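Local coordinates for ABC transporter periplasmic-binding protein YtfQ (Mycobacterium smegmatis, PDB 6HB0) that probably binds a sugar, likely L-arabinofuranose, outside the cell membrane as the solute-binding component of an ABC transporter, at residues 236-241 against 256-261. Sequence-based numbering, arbitrary orientation.
Sequences DIKIVA and KFNYIV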
loop_
_atom_site.group_PDB
_atom_site.type_symbol
_atom_site.label_atom_id
_atom_site.label_comp_id
_atom_site.label_asym_id
_atom_site.label_seq_id
_atom_site.Cartn_x
_atom_site.Cartn_y
_atom_site.Cartn_z
ATOM N N ASP A 236 -15.976 -19.415 12.959
ATOM C CA ASP A 236 -16.062 -19.123 14.400
ATOM C C ASP A 236 -15.487 -17.763 14.729
ATOM O O ASP A 236 -16.038 -17.017 15.552
ATOM C CB ASP A 236 -15.268 -20.158 15.179
ATOM C CG ASP A 236 -15.858 -21.567 15.065
ATOM O OD1 ASP A 236 -17.108 -21.637 14.898
ATOM O OD2 ASP A 236 -15.096 -22.569 15.184
ATOM N N ILE A 237 -14.345 -17.472 14.103
ATOM C CA ILE A 237 -13.697 -16.175 14.239
ATOM C C ILE A 237 -13.401 -15.735 12.814
ATOM O O ILE A 237 -12.694 -16.421 12.064
ATOM C CB ILE A 237 -12.380 -16.265 15.033
ATOM C CG1 ILE A 237 -12.661 -16.718 16.476
ATOM C CG2 ILE A 237 -11.692 -14.913 15.036
ATOM C CD1 ILE A 237 -11.439 -16.899 17.373
ATOM N N LYS A 238 -13.961 -14.605 12.445
ATOM C CA LYS A 238 -13.789 -14.031 11.136
ATOM C C LYS A 238 -12.477 -13.231 11.105
ATOM O O LYS A 238 -12.010 -12.723 12.126
ATOM C CB LYS A 238 -14.972 -13.151 10.835
ATOM C CG LYS A 238 -16.261 -13.958 10.697
ATOM C CD LYS A 238 -17.361 -13.162 10.002
ATOM C CE LYS A 238 -18.640 -13.973 9.773
ATOM N NZ LYS A 238 -18.514 -15.446 9.962
ATOM N N ILE A 239 -11.876 -13.148 9.924
ATOM C CA ILE A 239 -10.601 -12.472 9.754
ATOM C C ILE A 239 -10.737 -11.481 8.608
ATOM O O ILE A 239 -11.175 -11.842 7.473
ATOM C CB ILE A 239 -9.505 -13.464 9.425
ATOM C CG1 ILE A 239 -9.294 -14.418 10.588
ATOM C CG2 ILE A 239 -8.209 -12.722 9.132
ATOM C CD1 ILE A 239 -8.326 -15.516 10.308
ATOM N N VAL A 240 -10.459 -10.227 8.910
ATOM C CA VAL A 240 -10.394 -9.187 7.878
ATOM C C VAL A 240 -8.935 -8.708 7.866
ATOM O O VAL A 240 -8.355 -8.464 8.946
ATOM C CB VAL A 240 -11.403 -8.064 8.081
ATOM C CG1 VAL A 240 -11.333 -7.454 9.474
ATOM C CG2 VAL A 240 -11.240 -6.961 7.045
ATOM N N ALA A 241 -8.318 -8.650 6.678
ATOM C CA ALA A 241 -6.871 -8.330 6.566
ATOM C C ALA A 241 -6.572 -7.328 5.506
ATOM O O ALA A 241 -7.361 -7.107 4.609
ATOM C CB ALA A 241 -6.065 -9.577 6.366
ATOM N N LYS A 256 -11.059 -19.181 4.958
ATOM C CA LYS A 256 -10.369 -19.017 6.255
ATOM C C LYS A 256 -10.155 -17.550 6.620
ATOM O O LYS A 256 -9.968 -17.251 7.777
ATOM C CB LYS A 256 -9.054 -19.751 6.201
ATOM C CG LYS A 256 -9.317 -21.223 5.942
ATOM C CD LYS A 256 -8.073 -22.027 6.217
ATOM C CE LYS A 256 -8.351 -23.507 6.109
ATOM N NZ LYS A 256 -7.089 -24.183 6.484
ATOM N N PHE A 257 -10.106 -16.668 5.624
ATOM C CA PHE A 257 -10.255 -15.229 5.814
ATOM C C PHE A 257 -11.660 -14.902 5.289
ATOM O O PHE A 257 -12.261 -15.684 4.563
ATOM C CB PHE A 257 -9.273 -14.418 4.958
ATOM C CG PHE A 257 -7.869 -14.320 5.463
ATOM C CD1 PHE A 257 -7.354 -15.166 6.417
ATOM C CD2 PHE A 257 -7.019 -13.378 4.880
ATOM C CE1 PHE A 257 -6.028 -15.047 6.814
ATOM C CE2 PHE A 257 -5.712 -13.238 5.281
ATOM C CZ PHE A 257 -5.215 -14.073 6.244
ATOM N N ASN A 258 -12.187 -13.742 5.663
ATOM C CA ASN A 258 -13.480 -13.283 5.185
ATOM C C ASN A 258 -13.408 -12.085 4.290
ATOM O O ASN A 258 -14.292 -11.876 3.451
ATOM C CB ASN A 258 -14.360 -12.995 6.400
ATOM C CG ASN A 258 -14.478 -14.225 7.301
ATOM O OD1 ASN A 258 -13.614 -14.476 8.128
ATOM N ND2 ASN A 258 -15.491 -15.042 7.062
ATOM N N TYR A 259 -12.374 -11.242 4.454
ATOM C CA TYR A 259 -12.295 -10.045 3.649
ATOM C C TYR A 259 -10.852 -9.533 3.615
ATOM O O TYR A 259 -10.133 -9.552 4.649
ATOM C CB TYR A 259 -13.219 -8.986 4.205
ATOM C CG TYR A 259 -13.571 -7.860 3.257
ATOM C CD1 TYR A 259 -14.322 -8.101 2.104
ATOM C CD2 TYR A 259 -13.179 -6.563 3.515
ATOM C CE1 TYR A 259 -14.642 -7.068 1.225
ATOM C CE2 TYR A 259 -13.511 -5.530 2.653
ATOM C CZ TYR A 259 -14.261 -5.813 1.525
ATOM O OH TYR A 259 -14.553 -4.782 0.716
ATOM N N ILE A 260 -10.435 -9.083 2.419
ATOM C CA ILE A 260 -9.150 -8.443 2.226
ATOM C C ILE A 260 -9.325 -7.088 1.555
ATOM O O ILE A 260 -10.157 -6.923 0.656
ATOM C CB ILE A 260 -8.242 -9.342 1.409
ATOM C CG1 ILE A 260 -7.779 -10.518 2.236
ATOM C CG2 ILE A 260 -7.006 -8.570 0.917
ATOM C CD1 ILE A 260 -7.084 -11.563 1.384
ATOM N N VAL A 261 -8.571 -6.097 2.018
ATOM C CA VAL A 261 -8.510 -4.793 1.397
ATOM C C VAL A 261 -7.072 -4.466 1.049
ATOM O O VAL A 261 -6.141 -4.949 1.721
ATOM C CB VAL A 261 -9.080 -3.658 2.296
ATOM C CG1 VAL A 261 -10.548 -3.909 2.564
ATOM C CG2 VAL A 261 -8.338 -3.565 3.583
#
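N258 holds I239 twice, through its side-chain OD1 and its backbone N, and in doing so shows how a side chain can extend the pairing of two parallel strands ahead of the first regular bridge, V240 with Y259. N258 OD1 accepts I239 N at 2.8 Å, the donor tilted 23° from the carbonyl plane, while the backbone N of N258 gives a hydrogen bond of the same length to I239 O; a weak bond from Y259 N reaches the same oxygen. With CG anti to its carbonyl carbon (chi1 -56°), the asparagine swings its amide back toward strand 238-242, where it crosses the K238 side chain at about a right angle, N258 OD1 lying 3.3 Å from K238 CB. ND2 hydrogen-bonds to G234 O, so the same amide also joins the chain just ahead of 236-241.

Beyond this point regular pairing takes over: A241 N hydrogen-bonds to Y259 O, and V261 N to A241 O at 3.0 Å.

F257 lies on the face of I239 and A241. The CG2 methyl of I239, anti to its backbone N, sits over one face of the ring, a CH-pi contact of 4.0 Å to the centroid displaced toward the rim. The other branch of I239 places CD1 3.5 Å from K256 O, and A241 CB approaches CE2 of the ring obliquely. On the opposite face V240 meets Y259, V240 CG2 lying at the tyrosine ring edge and 4.0 Å from Y259 CB.

The two strands belong to a right-handed beta-alpha-beta crossover through helix 246-253, as in other periplasmic binding proteins. Helix 216-228 packs on the I239 and F257 side; on the V240 and Y259 side lies helix 126-140, whose W136 stacks on Y259. Strand 210-213 flanks 238-242, and antiparallel strand 292-295 borders 259-263.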